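Local coordinates for heme-binding protein A / AI-2 binding protein A (PDB 6OFQ) that binds peptides in the periplasm and probably delivers them to an ABC transporter for uptake, at residues I314-Y328 and R383-L395. Sequence-based numbering, arbitrary orientation.
Sequences INHAINVDDYIKVIY and RNPKGAVFIQASL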
ATOM      1  N   ILE A 314      -5.068 -12.561  24.094  1.00  7.11           N
ATOM      2  CA  ILE A 314      -5.465 -11.260  23.507  1.00  6.66           C
ATOM      3  C   ILE A 314      -6.406 -11.513  22.328  1.00  7.76           C
ATOM      4  O   ILE A 314      -7.460 -10.858  22.254  1.00  8.79           O
ATOM      5  CB  ILE A 314      -4.237 -10.451  23.074  1.00  6.99           C
ATOM      6  CG1 ILE A 314      -3.456  -9.956  24.310  1.00  7.37           C
ATOM      7  CG2 ILE A 314      -4.614  -9.253  22.189  1.00  7.92           C
ATOM      8  CD1 ILE A 314      -2.110  -9.317  24.062  1.00  7.36           C
ATOM      9  N   ASN A 315      -6.118 -12.513  21.480  1.00  7.49           N
ATOM     10  CA  ASN A 315      -7.005 -12.899  20.384  1.00  8.80           C
ATOM     11  C   ASN A 315      -8.391 -13.294  20.854  1.00  9.79           C
ATOM     12  O   ASN A 315      -9.375 -12.899  20.237  1.00 11.41           O
ATOM     13  CB  ASN A 315      -6.397 -13.994  19.510  1.00  8.65           C
ATOM     14  CG  ASN A 315      -5.447 -13.475  18.406  1.00  9.31           C
ATOM     15  OD1 ASN A 315      -5.779 -13.527  17.193  1.00 11.18           O
ATOM     16  ND2 ASN A 315      -4.221 -13.174  18.738  1.00  7.65           N
ATOM     17  N   HIS A 316      -8.486 -14.032  21.958  1.00  8.12           N
ATOM     18  CA  HIS A 316      -9.773 -14.491  22.474  1.00  7.75           C
ATOM     19  C   HIS A 316     -10.500 -13.415  23.262  1.00  8.39           C
ATOM     20  O   HIS A 316     -11.655 -13.619  23.650  1.00  8.37           O
ATOM     21  CB  HIS A 316      -9.594 -15.732  23.363  1.00  8.01           C
ATOM     22  CG  HIS A 316      -9.229 -16.995  22.649  1.00  8.37           C
ATOM     23  ND1 HIS A 316     -10.070 -17.632  21.776  1.00  9.43           N
ATOM     24  CD2 HIS A 316      -8.060 -17.671  22.600  1.00  9.47           C
ATOM     25  CE1 HIS A 316      -9.461 -18.685  21.251  1.00 11.06           C
ATOM     26  NE2 HIS A 316      -8.226 -18.718  21.724  1.00  9.85           N
ATOM     27  N   ALA A 317      -9.846 -12.310  23.597  1.00  8.98           N
ATOM     28  CA  ALA A 317     -10.420 -11.257  24.445  1.00  9.30           C
ATOM     29  C   ALA A 317     -11.008 -10.091  23.666  1.00  8.99           C
ATOM     30  O   ALA A 317     -11.706  -9.261  24.237  1.00  9.88           O
ATOM     31  CB  ALA A 317      -9.418 -10.719  25.445  1.00  9.61           C
ATOM     32  N   ILE A 318     -10.868 -10.092  22.348  1.00  8.06           N
ATOM     33  CA  ILE A 318     -11.402  -9.006  21.516  1.00  8.99           C
ATOM     34  C   ILE A 318     -12.530  -9.525  20.663  1.00  9.01           C
ATOM     35  O   ILE A 318     -12.383 -10.455  19.867  1.00  8.91           O
ATOM     36  CB  ILE A 318     -10.304  -8.415  20.614  1.00  8.80           C
ATOM     37  CG1 ILE A 318      -9.263  -7.721  21.479  1.00  7.50           C
ATOM     38  CG2 ILE A 318     -10.842  -7.422  19.582  1.00  8.28           C
ATOM     39  CD1 ILE A 318      -7.907  -7.541  20.867  1.00  7.61           C
ATOM     40  N   ASN A 319     -13.739  -9.020  20.938  1.00  8.18           N
ATOM     41  CA  ASN A 319     -14.889  -9.457  20.173  1.00  9.33           C
ATOM     42  C   ASN A 319     -15.022  -8.809  18.815  1.00  9.15           C
ATOM     43  O   ASN A 319     -15.405  -7.649  18.684  1.00  8.37           O
ATOM     44  CB  ASN A 319     -16.158  -9.245  21.009  1.00  9.43           C
ATOM     45  CG  ASN A 319     -17.408  -9.677  20.288  1.00 11.02           C
ATOM     46  OD1 ASN A 319     -17.458  -9.955  19.100  1.00 11.51           O
ATOM     47  ND2 ASN A 319     -18.481  -9.822  21.091  1.00 14.66           N
ATOM     48  N   VAL A 320     -14.480  -9.459  17.799  1.00  9.46           N
ATOM     49  CA  VAL A 320     -14.363  -8.826  16.483  1.00 10.16           C
ATOM     50  C   VAL A 320     -15.721  -8.561  15.850  1.00  9.91           C
ATOM     51  O   VAL A 320     -15.884  -7.552  15.156  1.00  9.67           O
ATOM     52  CB  VAL A 320     -13.398  -9.610  15.533  1.00 11.21           C
ATOM     53  CG1 VAL A 320     -13.492  -9.065  14.115  1.00 12.54           C
ATOM     54  CG2 VAL A 320     -11.984  -9.541  16.074  1.00 13.92           C
ATOM     55  N   ASP A 321     -16.713  -9.429  16.063  1.00  9.65           N
ATOM     56  CA  ASP A 321     -18.054  -9.123  15.539  1.00 10.74           C
ATOM     57  C   ASP A 321     -18.563  -7.759  16.090  1.00 10.46           C
ATOM     58  O   ASP A 321     -19.102  -6.902  15.385  1.00 11.94           O
ATOM     59  CB  ASP A 321     -19.080 -10.207  15.834  1.00 12.26           C
ATOM     60  CG  ASP A 321     -18.829 -11.495  15.090  1.00 15.97           C
ATOM     61  OD1 ASP A 321     -18.290 -11.512  13.969  1.00 16.66           O
ATOM     62  OD2 ASP A 321     -19.292 -12.540  15.581  1.00 24.15           O
ATOM     63  N   ASP A 322     -18.353  -7.520  17.374  1.00 10.05           N
ATOM     64  CA  ASP A 322     -18.730  -6.249  18.000  1.00 10.73           C
ATOM     65  C   ASP A 322     -17.889  -5.085  17.509  1.00 10.06           C
ATOM     66  O   ASP A 322     -18.349  -3.975  17.243  1.00 11.06           O
ATOM     67  CB  ASP A 322     -18.619  -6.404  19.512  1.00 11.61           C
ATOM     68  CG  ASP A 322     -19.301  -5.293  20.255  1.00 14.74           C
ATOM     69  OD1 ASP A 322     -20.501  -5.108  19.957  1.00 16.65           O
ATOM     70  OD2 ASP A 322     -18.701  -4.745  21.191  1.00 15.10           O
ATOM     71  N   TYR A 323     -16.588  -5.343  17.333  1.00  9.26           N
ATOM     72  CA  TYR A 323     -15.711  -4.341  16.772  1.00  8.47           C
ATOM     73  C   TYR A 323     -16.173  -3.879  15.389  1.00  8.84           C
ATOM     74  O   TYR A 323     -16.154  -2.659  15.109  1.00 11.69           O
ATOM     75  CB  TYR A 323     -14.280  -4.894  16.748  1.00  8.21           C
ATOM     76  CG  TYR A 323     -13.201  -3.950  16.264  1.00  9.06           C
ATOM     77  CD1 TYR A 323     -12.551  -3.126  17.115  1.00 10.11           C
ATOM     78  CD2 TYR A 323     -12.769  -3.932  14.963  1.00  9.24           C
ATOM     79  CE1 TYR A 323     -11.603  -2.223  16.690  1.00 10.38           C
ATOM     80  CE2 TYR A 323     -11.755  -3.107  14.548  1.00 10.64           C
ATOM     81  CZ  TYR A 323     -11.160  -2.237  15.398  1.00 10.92           C
ATOM     82  OH  TYR A 323     -10.187  -1.369  14.946  1.00 13.28           O
ATOM     83  N   ILE A 324     -16.520  -4.799  14.522  1.00  9.30           N
ATOM     84  CA  ILE A 324     -17.026  -4.461  13.227  1.00 10.24           C
ATOM     85  C   ILE A 324     -18.302  -3.607  13.283  1.00 12.11           C
ATOM     86  O   ILE A 324     -18.430  -2.674  12.511  1.00 11.68           O
ATOM     87  CB  ILE A 324     -17.090  -5.689  12.326  1.00 11.31           C
ATOM     88  CG1 ILE A 324     -15.615  -6.072  12.032  1.00 12.80           C
ATOM     89  CG2 ILE A 324     -17.986  -5.506  11.098  1.00 12.03           C
ATOM     90  CD1 ILE A 324     -15.559  -7.419  11.353  1.00 14.03           C
ATOM     91  N   LYS A 325     -19.209  -3.967  14.182  1.00 14.83           N
ATOM     92  CA  LYS A 325     -20.373  -3.098  14.407  1.00 18.20           C
ATOM     93  C   LYS A 325     -20.052  -1.690  14.874  1.00 19.05           C
ATOM     94  O   LYS A 325     -20.533  -0.725  14.275  1.00 18.60           O
ATOM     95  CB  LYS A 325     -21.293  -3.818  15.402  1.00 21.81           C
ATOM     96  CG  LYS A 325     -21.953  -5.029  14.796  1.00 29.93           C
ATOM     97  CD  LYS A 325     -22.943  -5.807  15.656  1.00 40.92           C
ATOM     98  CE  LYS A 325     -23.371  -7.035  14.855  1.00 50.04           C
ATOM     99  NZ  LYS A 325     -24.545  -7.772  15.400  1.00 60.09           N
ATOM    100  N   VAL A 326     -19.203  -1.548  15.896  1.00 17.09           N
ATOM    101  CA  VAL A 326     -18.818  -0.258  16.445  1.00 17.79           C
ATOM    102  C   VAL A 326     -17.949   0.618  15.591  1.00 19.83           C
ATOM    103  O   VAL A 326     -18.150   1.835  15.498  1.00 18.39           O
ATOM    104  CB  VAL A 326     -18.079  -0.416  17.796  1.00 20.16           C
ATOM    105  CG1 VAL A 326     -17.595   0.917  18.359  1.00 23.59           C
ATOM    106  CG2 VAL A 326     -19.077  -1.037  18.741  1.00 22.18           C
ATOM    107  N   ILE A 327     -16.872   0.034  15.087  1.00 16.78           N
ATOM    108  CA  ILE A 327     -15.878   0.786  14.398  1.00 18.61           C
ATOM    109  C   ILE A 327     -16.318   0.925  12.965  1.00 16.99           C
ATOM    110  O   ILE A 327     -16.042   1.943  12.352  1.00 18.83           O
ATOM    111  CB  ILE A 327     -14.452   0.182  14.425  1.00 22.42           C
ATOM    112  CG1 ILE A 327     -13.799   0.294  15.794  1.00 25.63           C
ATOM    113  CG2 ILE A 327     -13.518   0.799  13.381  1.00 23.77           C
ATOM    114  CD1 ILE A 327     -14.676   0.351  17.025  1.00 29.11           C
ATOM    115  N   TYR A 328     -16.813  -0.140  12.359  1.00 12.86           N
ATOM    116  CA  TYR A 328     -17.087  -0.099  10.948  1.00 11.43           C
ATOM    117  C   TYR A 328     -18.522   0.041  10.548  1.00 11.22           C
ATOM    118  O   TYR A 328     -18.860   0.102   9.368  1.00 10.70           O
ATOM    119  CB  TYR A 328     -16.484  -1.351  10.248  1.00 12.51           C
ATOM    120  CG  TYR A 328     -14.945  -1.368  10.160  1.00 11.47           C
ATOM    121  CD1 TYR A 328     -14.248  -0.594   9.248  1.00 12.48           C
ATOM    122  CD2 TYR A 328     -14.210  -2.069  11.093  1.00 14.15           C
ATOM    123  CE1 TYR A 328     -12.867  -0.530   9.254  1.00 13.38           C
ATOM    124  CE2 TYR A 328     -12.818  -2.054  11.087  1.00 14.58           C
ATOM    125  CZ  TYR A 328     -12.160  -1.277  10.177  1.00 13.46           C
ATOM    126  OH  TYR A 328     -10.775  -1.329  10.210  1.00 14.83           O
ATOM    127  N   ARG A 383      -7.411   7.941  12.440  1.00 17.28           N
ATOM    128  CA  ARG A 383      -8.267   6.765  12.651  1.00 20.97           C
ATOM    129  C   ARG A 383      -9.421   7.201  13.539  1.00 18.34           C
ATOM    130  O   ARG A 383      -9.259   8.105  14.341  1.00 16.31           O
ATOM    131  CB  ARG A 383      -7.528   5.682  13.453  1.00 23.97           C
ATOM    132  CG  ARG A 383      -6.699   4.737  12.603  1.00 34.39           C
ATOM    133  CD  ARG A 383      -6.190   3.593  13.481  1.00 37.99           C
ATOM    134  NE  ARG A 383      -7.331   2.721  13.719  1.00 37.16           N
ATOM    135  CZ  ARG A 383      -7.704   1.787  12.845  1.00 39.94           C
ATOM    136  NH1 ARG A 383      -6.982   1.551  11.746  1.00 39.49           N
ATOM    137  NH2 ARG A 383      -8.804   1.099  13.096  1.00 36.46           N
ATOM    138  N   ASN A 384     -10.503   6.442  13.568  1.00 16.36           N
ATOM    139  CA  ASN A 384     -11.539   6.710  14.562  1.00 17.84           C
ATOM    140  C   ASN A 384     -10.986   6.451  15.960  1.00 16.69           C
ATOM    141  O   ASN A 384     -10.545   5.330  16.164  1.00 15.97           O
ATOM    142  CB  ASN A 384     -12.653   5.735  14.243  1.00 19.08           C
ATOM    143  CG  ASN A 384     -13.927   5.989  15.010  1.00 20.55           C
ATOM    144  OD1 ASN A 384     -13.934   6.550  16.090  1.00 20.64           O
ATOM    145  ND2 ASN A 384     -15.034   5.576  14.402  1.00 30.40           N
ATOM    146  N   PRO A 385     -11.054   7.381  16.927  1.00 15.56           N
ATOM    147  CA  PRO A 385     -10.516   7.197  18.263  1.00 14.39           C
ATOM    148  C   PRO A 385     -11.169   6.020  19.013  1.00 13.91           C
ATOM    149  O   PRO A 385     -10.538   5.476  19.908  1.00 13.50           O
ATOM    150  CB  PRO A 385     -10.655   8.539  18.981  1.00 19.39           C
ATOM    151  CG  PRO A 385     -11.481   9.373  18.081  1.00 20.94           C
ATOM    152  CD  PRO A 385     -11.479   8.773  16.711  1.00 19.47           C
ATOM    153  N   LYS A 386     -12.370   5.650  18.602  1.00 15.65           N
ATOM    154  CA  LYS A 386     -13.113   4.527  19.154  1.00 16.07           C
ATOM    155  C   LYS A 386     -12.345   3.223  19.110  1.00 13.58           C
ATOM    156  O   LYS A 386     -12.529   2.351  19.961  1.00 13.29           O
ATOM    157  CB  LYS A 386     -14.503   4.349  18.511  1.00 21.24           C
ATOM    158  CG  LYS A 386     -15.534   5.355  19.001  1.00 26.01           C
ATOM    159  CD  LYS A 386     -16.976   5.038  18.605  1.00 35.32           C
ATOM    160  CE  LYS A 386     -17.153   5.019  17.091  1.00 43.65           C
ATOM    161  NZ  LYS A 386     -18.167   5.985  16.587  1.00 49.38           N
ATOM    162  N   GLY A 387     -11.482   3.055  18.112  1.00 12.05           N
ATOM    163  CA  GLY A 387     -10.841   1.780  17.918  1.00 10.01           C
ATOM    164  C   GLY A 387      -9.872   1.461  19.035  1.00  9.23           C
ATOM    165  O   GLY A 387      -9.977   0.376  19.594  1.00  9.12           O
ATOM    166  N   ALA A 388      -8.967   2.363  19.356  1.00  7.64           N
ATOM    167  CA  ALA A 388      -8.027   2.173  20.443  1.00  7.93           C
ATOM    168  C   ALA A 388      -8.781   2.045  21.758  1.00  8.13           C
ATOM    169  O   ALA A 388      -8.378   1.259  22.582  1.00  8.58           O
ATOM    170  CB  ALA A 388      -6.957   3.227  20.483  1.00  8.44           C
ATOM    171  N   VAL A 389      -9.821   2.846  21.938  1.00  9.03           N
ATOM    172  CA  VAL A 389     -10.618   2.754  23.172  1.00  8.86           C
ATOM    173  C   VAL A 389     -11.283   1.389  23.332  1.00  8.24           C
ATOM    174  O   VAL A 389     -11.282   0.808  24.405  1.00  8.44           O
ATOM    175  CB  VAL A 389     -11.631   3.906  23.174  1.00  9.98           C
ATOM    176  CG1 VAL A 389     -12.724   3.712  24.228  1.00  9.96           C
ATOM    177  CG2 VAL A 389     -10.937   5.229  23.359  1.00 10.51           C
ATOM    178  N   PHE A 390     -11.750   0.825  22.229  1.00  7.91           N
ATOM    179  CA  PHE A 390     -12.325  -0.524  22.190  1.00  7.55           C
ATOM    180  C   PHE A 390     -11.298  -1.552  22.613  1.00  8.57           C
ATOM    181  O   PHE A 390     -11.619  -2.432  23.415  1.00  8.64           O
ATOM    182  CB  PHE A 390     -12.909  -0.795  20.790  1.00  8.72           C
ATOM    183  CG  PHE A 390     -13.698  -2.080  20.654  1.00  9.09           C
ATOM    184  CD1 PHE A 390     -13.064  -3.315  20.669  1.00  9.80           C
ATOM    185  CD2 PHE A 390     -15.088  -2.063  20.599  1.00 10.08           C
ATOM    186  CE1 PHE A 390     -13.786  -4.494  20.582  1.00  9.97           C
ATOM    187  CE2 PHE A 390     -15.823  -3.240  20.465  1.00 10.47           C
ATOM    188  CZ  PHE A 390     -15.167  -4.457  20.471  1.00 11.03           C
ATOM    189  N   ILE A 391     -10.094  -1.495  22.047  1.00  7.69           N
ATOM    190  CA  ILE A 391      -9.082  -2.493  22.361  1.00  7.81           C
ATOM    191  C   ILE A 391      -8.720  -2.341  23.852  1.00  7.30           C
ATOM    192  O   ILE A 391      -8.526  -3.324  24.591  1.00  7.78           O
ATOM    193  CB  ILE A 391      -7.838  -2.419  21.454  1.00  8.70           C
ATOM    194  CG1 ILE A 391      -8.203  -2.634  19.977  1.00  9.91           C
ATOM    195  CG2 ILE A 391      -6.759  -3.374  21.890  1.00  8.37           C
ATOM    196  CD1 ILE A 391      -8.871  -3.930  19.615  1.00 10.82           C
ATOM    197  N   GLN A 392      -8.539  -1.112  24.316  1.00  6.83           N
ATOM    198  CA  GLN A 392      -8.218  -0.847  25.715  1.00  6.94           C
ATOM    199  C   GLN A 392      -9.301  -1.449  26.600  1.00  6.91           C
ATOM    200  O   GLN A 392      -8.983  -2.076  27.612  1.00  7.84           O
ATOM    201  CB  GLN A 392      -8.154   0.677  25.920  1.00  6.32           C
ATOM    202  CG  GLN A 392      -7.844   1.118  27.343  1.00  7.33           C
ATOM    203  CD  GLN A 392      -7.931   2.631  27.402  1.00  7.26           C
ATOM    204  OE1 GLN A 392      -8.989   3.259  27.221  1.00  8.13           O
ATOM    205  NE2 GLN A 392      -6.779   3.203  27.667  1.00  8.85           N
ATOM    206  N   ALA A 393     -10.560  -1.310  26.219  1.00  8.08           N
ATOM    207  CA  ALA A 393     -11.655  -1.776  27.093  1.00  7.92           C
ATOM    208  C   ALA A 393     -11.722  -3.294  27.070  1.00  9.23           C
ATOM    209  O   ALA A 393     -11.917  -3.929  28.105  1.00  9.40           O
ATOM    210  CB  ALA A 393     -13.007  -1.306  26.614  1.00  8.09           C
ATOM    211  N   SER A 394     -11.499  -3.867  25.890  1.00  8.27           N
ATOM    212  CA  SER A 394     -11.567  -5.332  25.786  1.00  8.86           C
ATOM    213  C   SER A 394     -10.434  -5.953  26.601  1.00  9.26           C
ATOM    214  O   SER A 394     -10.669  -6.932  27.336  1.00  9.89           O
ATOM    215  CB  SER A 394     -11.304  -5.726  24.331  1.00  8.98           C
ATOM    216  OG  SER A 394     -12.309  -5.285  23.444  1.00 10.58           O
ATOM    217  N   LEU A 395      -9.209  -5.455  26.474  1.00  9.10           N
ATOM    218  CA  LEU A 395      -8.089  -6.007  27.206  1.00  9.91           C
ATOM    219  C   LEU A 395      -8.082  -5.737  28.699  1.00 10.33           C
ATOM    220  O   LEU A 395      -7.597  -6.572  29.465  1.00 10.07           O
ATOM    221  CB  LEU A 395      -6.768  -5.747  26.511  1.00  9.35           C
ATOM    222  CG  LEU A 395      -6.673  -6.193  25.039  1.00  9.82           C
ATOM    223  CD1 LEU A 395      -5.224  -5.858  24.646  1.00 10.14           C
ATOM    224  CD2 LEU A 395      -7.030  -7.642  24.863  1.00 10.20           C
TER
HETATM  225  O   HOH W   1     -14.328  -7.120  23.004  1.00 11.74           O
HETATM  226  O   HOH W   2      -9.401  -1.726  12.536  1.00 18.93           O
HETATM  227  O   HOH W   3     -19.858   3.040  16.913  1.00 36.94           O
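Two nearly antiparallel helices, 320-328 and 386-395, pack together in a lobe of this type II periplasmic binding protein. Their axes lie 10.0 Å apart at 152°. F390 is the central knob. It sits among D322, Y323, V326 and I327 of the facing helix. Its CG is anti to the backbone N (chi1 -172°), which carries the ring across to that helix. Y323 presents its ring edge to one face of F390 in a T-shaped stack, with planes at 79°. Y323 CD1 lies 3.6 Å from F390 CD1, and Y323 CB adds a CH-pi contact over the ring. D322 OD2 meets the edge of F390, 3.3 Å from CE2. I327 CG1 lies over a face of the Y323 ring and packs 3.9 Å from G387 CA.

Beyond the aromatic pair, I318 CD1 meets I391 CD1 at 3.9 Å. L395 CD2 touches I314 CG2 and A317 CB. Y323, I391 and L395 also touch strand 423-429, so both helices pack against its sheet through these side chains.

No clear direct hydrogen bond crosses the contact; waters bridge it. One water accepts from N319 N and donates to S394 OG. S394 OG in turn donates to F390 O, the two oxygens 2.9 Å apart. A second water joins the hydroxyls of Y323 and Y328 and accepts from R383 NH2 at 2.9 Å. R383 also makes a cation-pi contact with F425. N319 is the N-cap of helix 320-328. N384 OD1 makes a capping bond with K386 N in the turn leading into the other helix. The direct contact is thus mainly apolar and aromatic, while bound water links polar groups at both ends.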